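GTP cyclohydrolase 1 type 2 homolog (Thermus thermophilus, PDB 2YYB) is of uncertain function, is a homolog of GTP cyclohydrolase 1 type 2 and probably binds divalent metal ions. Local coordinates at residues 56-61 / 234-239; 172-177 / 189-194. All blocks are in the same frame, centred on the assembly; numbering follows the deposited sequence.

Contacts 1 and 2 sit on opposite sides of the chain's centre, their own centres about 30 Å apart and their nearest atoms about 11 Å apart. Contact 1 belongs to the mixed sheet that holds strands 60-63 and 233-235, contact 2 to the C-terminal ends of strands 166-169 and 184-187 in the other sheet. Along the chain the order is 56-61, 172-177, 189-194, 234-239: the chain builds most of the first sheet, makes the second, then returns with 233-235 to complete the first. The predicted metal ligands come from both parts: His64 and His65 follow strand 60-63, whereas His210 and Glu214 follow strand 204-207.

Contact 1 of 2, residues 56-61 / 234-239; sequences EEVDFL and VFLDHP
Glu56 reaches across to two apolar residues and touches them in different ways: its carboxylate oxygen OE2 comes to 4.0 Å from Val234 CG2, while its CG methylene lies 4.0 Å from Leu236 CD2. The chain is bent at chi2 (-68°), and the glutamate side chain crosses that of Val234 at about a right angle; against Leu236 the two side chains run past each other in opposite directions. Glu56 stands just where helix 47-55 ends. The following residue, Glu57, takes positive phi as the C-prime residue of a Schellman motif, and the chain turns from there into strand 60-63.

Beyond Glu56 the contact is wholly hydrocarbon. Val58 uses one methyl, CG2, which meets Val234 CG1 at 3.8 Å and also faces Leu236 CD1 at 4.4 Å. Leu61 arrives from the strand, its CG anti to the backbone N (chi1 -178°), and brings CD1 to 3.9 Å from the same Leu236 CD1. Leu236 thus divides its two methyls: CD1 goes to Val58 and Leu61, CD2 to Glu56.

In the five-stranded sheet, strand 39-42 lies between 60-63 and 233-235, so the contact bridges the approach to strand 60-63 and its first residues to the end of strand 233-235, across a strand that lies between them. It does so against helix 47-55, where Val58 and Leu236 both rest on Ala53 and Leu61 on Phe50. With no hydrogen bond linking 56-61 to 234-239, the pairing relies on methyl and methylene contact, with the one carboxylate kept at its partly exposed margin.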
loop_
_atom_site.group_PDB
_atom_site.type_symbol
_atom_site.label_atom_id
_atom_site.label_comp_id
_atom_site.label_asym_id
_atom_site.label_seq_id
_atom_site.Cartn_x
_atom_site.Cartn_y
_atom_site.Cartn_z
ATOM N N GLU A 56 36.356 -21.348 -18.690
ATOM C CA GLU A 56 37.316 -20.274 -18.913
ATOM C C GLU A 56 38.009 -19.871 -17.613
ATOM O O GLU A 56 38.694 -18.846 -17.557
ATOM C CB GLU A 56 36.587 -19.047 -19.489
ATOM C CG GLU A 56 35.976 -19.246 -20.872
ATOM C CD GLU A 56 37.036 -19.413 -21.949
ATOM O OE1 GLU A 56 36.867 -20.308 -22.821
ATOM O OE2 GLU A 56 38.041 -18.647 -21.923
ATOM N N GLU A 57 37.812 -20.659 -16.563
ATOM C CA GLU A 57 38.400 -20.364 -15.259
ATOM C C GLU A 57 38.159 -18.920 -14.786
ATOM O O GLU A 57 39.080 -18.236 -14.323
ATOM C CB GLU A 57 39.906 -20.684 -15.265
ATOM C CG GLU A 57 40.209 -22.166 -15.537
ATOM C CD GLU A 57 41.694 -22.499 -15.542
ATOM O OE1 GLU A 57 42.302 -22.579 -14.446
ATOM O OE2 GLU A 57 42.256 -22.676 -16.646
ATOM N N VAL A 58 36.916 -18.454 -14.896
ATOM C CA VAL A 58 36.590 -17.109 -14.448
ATOM C C VAL A 58 36.464 -17.134 -12.931
ATOM O O VAL A 58 35.919 -18.088 -12.376
ATOM C CB VAL A 58 35.251 -16.620 -15.055
ATOM C CG1 VAL A 58 34.864 -15.276 -14.456
ATOM C CG2 VAL A 58 35.385 -16.482 -16.540
ATOM N N ASP A 59 36.965 -16.100 -12.258
ATOM C CA ASP A 59 36.867 -16.033 -10.788
ATOM C C ASP A 59 35.810 -15.026 -10.352
ATOM O O ASP A 59 35.200 -15.157 -9.295
ATOM C CB ASP A 59 38.198 -15.588 -10.150
ATOM C CG ASP A 59 39.307 -16.569 -10.382
ATOM O OD1 ASP A 59 39.062 -17.781 -10.191
ATOM O OD2 ASP A 59 40.420 -16.137 -10.746
ATOM N N PHE A 60 35.620 -14.007 -11.174
ATOM C CA PHE A 60 34.699 -12.938 -10.864
ATOM C C PHE A 60 33.837 -12.667 -12.085
ATOM O O PHE A 60 34.273 -11.997 -13.024
ATOM C CB PHE A 60 35.506 -11.694 -10.504
ATOM C CG PHE A 60 34.738 -10.668 -9.748
ATOM C CD1 PHE A 60 34.723 -10.682 -8.358
ATOM C CD2 PHE A 60 34.033 -9.674 -10.423
ATOM C CE1 PHE A 60 34.003 -9.702 -7.646
ATOM C CE2 PHE A 60 33.321 -8.706 -9.721
ATOM C CZ PHE A 60 33.302 -8.717 -8.334
ATOM N N LEU A 61 32.623 -13.209 -12.063
ATOM C CA LEU A 61 31.650 -13.065 -13.153
ATOM C C LEU A 61 30.741 -11.862 -12.926
ATOM O O LEU A 61 30.088 -11.736 -11.874
ATOM C CB LEU A 61 30.794 -14.331 -13.260
ATOM C CG LEU A 61 29.764 -14.354 -14.371
ATOM C CD1 LEU A 61 30.423 -13.928 -15.674
ATOM C CD2 LEU A 61 29.169 -15.730 -14.502
ATOM N N VAL A 234 37.389 -12.123 -20.012
ATOM C CA VAL A 234 36.855 -12.816 -21.172
ATOM C C VAL A 234 35.352 -12.543 -21.259
ATOM O O VAL A 234 34.698 -12.357 -20.240
ATOM C CB VAL A 234 37.084 -14.327 -21.056
ATOM C CG1 VAL A 234 36.471 -14.846 -19.771
ATOM C CG2 VAL A 234 36.475 -15.030 -22.245
ATOM N N PHE A 235 34.808 -12.489 -22.472
ATOM C CA PHE A 235 33.377 -12.259 -22.632
ATOM C C PHE A 235 32.705 -13.599 -22.890
ATOM O O PHE A 235 33.097 -14.340 -23.788
ATOM C CB PHE A 235 33.078 -11.305 -23.795
ATOM C CG PHE A 235 31.598 -11.123 -24.069
ATOM C CD1 PHE A 235 30.786 -10.426 -23.181
ATOM C CD2 PHE A 235 31.014 -11.660 -25.215
ATOM C CE1 PHE A 235 29.412 -10.265 -23.434
ATOM C CE2 PHE A 235 29.643 -11.507 -25.474
ATOM C CZ PHE A 235 28.845 -10.810 -24.587
ATOM N N LEU A 236 31.699 -13.898 -22.073
ATOM C CA LEU A 236 30.940 -15.139 -22.175
ATOM C C LEU A 236 29.683 -14.826 -22.974
ATOM O O LEU A 236 28.802 -14.120 -22.500
ATOM C CB LEU A 236 30.614 -15.655 -20.767
ATOM C CG LEU A 236 31.882 -15.874 -19.928
ATOM C CD1 LEU A 236 31.529 -16.367 -18.567
ATOM C CD2 LEU A 236 32.794 -16.868 -20.610
ATOM N N ASP A 237 29.623 -15.363 -24.190
ATOM C CA ASP A 237 28.535 -15.118 -25.137
ATOM C C ASP A 237 27.392 -16.138 -25.136
ATOM O O ASP A 237 27.619 -17.334 -25.287
ATOM C CB ASP A 237 29.141 -15.038 -26.534
ATOM C CG ASP A 237 28.236 -14.369 -27.526
ATOM O OD1 ASP A 237 28.498 -14.490 -28.740
ATOM O OD2 ASP A 237 27.273 -13.709 -27.099
ATOM N N HIS A 238 26.161 -15.648 -24.978
ATOM C CA HIS A 238 24.961 -16.496 -24.970
ATOM C C HIS A 238 23.817 -15.769 -25.690
ATOM O O HIS A 238 22.832 -15.362 -25.087
ATOM C CB HIS A 238 24.550 -16.846 -23.515
ATOM C CG HIS A 238 23.884 -15.715 -22.761
ATOM N ND1 HIS A 238 22.524 -15.475 -22.823
ATOM C CD2 HIS A 238 24.391 -14.763 -21.930
ATOM C CE1 HIS A 238 22.225 -14.434 -22.068
ATOM N NE2 HIS A 238 23.337 -13.982 -21.513
ATOM N N PRO A 239 23.929 -15.597 -27.002
ATOM C CA PRO A 239 22.844 -14.899 -27.705
ATOM C C PRO A 239 21.477 -15.586 -27.590
ATOM O O PRO A 239 21.359 -16.792 -27.770
ATOM C CB PRO A 239 23.363 -14.827 -29.142
ATOM C CG PRO A 239 24.171 -16.055 -29.259
ATOM C CD PRO A 239 24.939 -16.093 -27.947
#

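Contact 2 of 2, residues 172-177 / 189-194; sequences SGTGLL and EPKHSV
Thr174 and Val194 bring together the loops that leave two neighbouring parallel strands, 166-169 and 184-187, at their C-terminal ends; the second loop leads into helix 195-200 and so begins the beta-alpha-beta crossover to strand 204-207.

The apolar contacts centre on Val194. Thr174 CG2 meets Val194 CG2 at 3.7 Å, the two side chains crossing at about a right angle, and Leu177, from the 3-10 turn, sets CD2 against the same valine, 3.8 Å from its CG1. Tyr207 of strand 204-207 packs against both Thr174 and Val194.

Mixed contacts surround the threonine. With chi1 at 51°, OG1 sits between the backbone N and the carbonyl carbon and faces the aliphatic part of Lys191, with CD its nearest atom there and CG at 3.7 Å, while CG2 lies 3.6 Å from Glu189 O. With an alanine here, both branches would be gone, and the Lys191 chain and Val194 CG2 would probably lose part of the surface they pack against, opening a gap between the loops.

Polar groups frame the contact. Ser172 OG is 3.3 Å from Glu189 OE2, but the firmer partner of that carboxylate is the backbone N of His192 of the second subunit, bonded to OE1. Glu189 and Ser172 also touch His210, a predicted metal ligand, so this part of the contact adjoins both the subunit interface and the probable metal site. Beside Thr174, Lys191, bent at chi3 and chi4, curls back on its own loop, and NZ donates a 3.1 Å hydrogen bond to Ser193 OG.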
loop_
_atom_site.group_PDB
_atom_site.type_symbol
_atom_site.label_atom_id
_atom_site.label_comp_id
_atom_site.label_asym_id
_atom_site.label_seq_id
_atom_site.Cartn_x
_atom_site.Cartn_y
_atom_site.Cartn_z
ATOM N N SER A 172 14.457 -3.116 -22.371
ATOM C CA SER A 172 13.025 -2.892 -22.550
ATOM C C SER A 172 12.669 -1.458 -22.230
ATOM O O SER A 172 12.216 -1.165 -21.122
ATOM C CB SER A 172 12.205 -3.817 -21.635
ATOM O OG SER A 172 12.165 -5.140 -22.136
ATOM N N GLY A 173 12.846 -0.573 -23.197
ATOM C CA GLY A 173 12.541 0.820 -22.947
ATOM C C GLY A 173 11.169 1.283 -23.387
ATOM O O GLY A 173 10.773 2.400 -23.067
ATOM N N THR A 174 10.432 0.438 -24.103
ATOM C CA THR A 174 9.103 0.826 -24.576
ATOM C C THR A 174 8.247 1.501 -23.523
ATOM O O THR A 174 7.510 2.431 -23.832
ATOM C CB THR A 174 8.303 -0.360 -25.131
ATOM O OG1 THR A 174 8.310 -1.429 -24.177
ATOM C CG2 THR A 174 8.881 -0.814 -26.465
ATOM N N GLY A 175 8.334 1.041 -22.284
ATOM C CA GLY A 175 7.549 1.665 -21.240
ATOM C C GLY A 175 7.750 3.171 -21.235
ATOM O O GLY A 175 6.842 3.917 -20.850
ATOM N N LEU A 176 8.933 3.613 -21.676
ATOM C CA LEU A 176 9.284 5.038 -21.737
ATOM C C LEU A 176 8.801 5.776 -22.997
ATOM O O LEU A 176 9.023 6.978 -23.128
ATOM C CB LEU A 176 10.801 5.218 -21.631
ATOM C CG LEU A 176 11.491 5.071 -20.268
ATOM C CD1 LEU A 176 13.006 4.869 -20.470
ATOM C CD2 LEU A 176 11.207 6.306 -19.415
ATOM N N LEU A 177 8.150 5.063 -23.913
ATOM C CA LEU A 177 7.660 5.655 -25.157
ATOM C C LEU A 177 6.971 7.018 -25.029
ATOM O O LEU A 177 7.335 7.967 -25.715
ATOM C CB LEU A 177 6.706 4.691 -25.851
ATOM C CG LEU A 177 6.921 4.547 -27.355
ATOM C CD1 LEU A 177 8.349 4.131 -27.615
ATOM C CD2 LEU A 177 5.976 3.513 -27.914
ATOM N N GLU A 189 14.064 -4.275 -27.000
ATOM C CA GLU A 189 12.912 -5.144 -27.203
ATOM C C GLU A 189 11.616 -4.442 -27.580
ATOM O O GLU A 189 11.200 -3.491 -26.917
ATOM C CB GLU A 189 12.700 -5.996 -25.943
ATOM C CG GLU A 189 12.315 -7.439 -26.237
ATOM C CD GLU A 189 12.507 -8.376 -25.029
ATOM O OE1 GLU A 189 12.341 -9.609 -25.188
ATOM O OE2 GLU A 189 12.828 -7.883 -23.928
ATOM N N PRO A 190 10.963 -4.908 -28.658
ATOM C CA PRO A 190 9.703 -4.371 -29.173
ATOM C C PRO A 190 8.480 -4.992 -28.483
ATOM O O PRO A 190 8.442 -6.199 -28.235
ATOM C CB PRO A 190 9.762 -4.750 -30.644
ATOM C CG PRO A 190 10.344 -6.108 -30.581
ATOM C CD PRO A 190 11.505 -5.900 -29.603
ATOM N N LYS A 191 7.480 -4.172 -28.191
ATOM C CA LYS A 191 6.257 -4.653 -27.555
ATOM C C LYS A 191 5.033 -4.397 -28.435
ATOM O O LYS A 191 4.844 -3.297 -28.945
ATOM C CB LYS A 191 6.064 -3.970 -26.196
ATOM C CG LYS A 191 6.741 -4.685 -25.035
ATOM C CD LYS A 191 6.707 -3.878 -23.711
ATOM C CE LYS A 191 5.294 -3.479 -23.263
ATOM N NZ LYS A 191 4.322 -4.623 -23.186
ATOM N N HIS A 192 4.203 -5.415 -28.617
ATOM C CA HIS A 192 3.006 -5.245 -29.415
ATOM C C HIS A 192 2.173 -4.065 -28.891
ATOM O O HIS A 192 1.686 -3.243 -29.661
ATOM C CB HIS A 192 2.153 -6.509 -29.370
ATOM C CG HIS A 192 0.815 -6.352 -30.028
ATOM N ND1 HIS A 192 0.645 -6.372 -31.398
ATOM C CD2 HIS A 192 -0.414 -6.126 -29.503
ATOM C CE1 HIS A 192 -0.629 -6.167 -31.684
ATOM N NE2 HIS A 192 -1.292 -6.013 -30.553
ATOM N N SER A 193 2.013 -3.972 -27.574
ATOM C CA SER A 193 1.206 -2.900 -27.006
ATOM C C SER A 193 1.630 -1.455 -27.316
ATOM O O SER A 193 0.901 -0.535 -26.960
ATOM C CB SER A 193 1.099 -3.065 -25.491
ATOM O OG SER A 193 2.348 -2.838 -24.871
ATOM N N VAL A 194 2.784 -1.233 -27.949
ATOM C CA VAL A 194 3.176 0.144 -28.261
ATOM C C VAL A 194 3.209 0.413 -29.750
ATOM O O VAL A 194 3.566 1.503 -30.181
ATOM C CB VAL A 194 4.560 0.536 -27.687
ATOM C CG1 VAL A 194 4.535 0.458 -26.171
ATOM C CG2 VAL A 194 5.640 -0.340 -28.284
#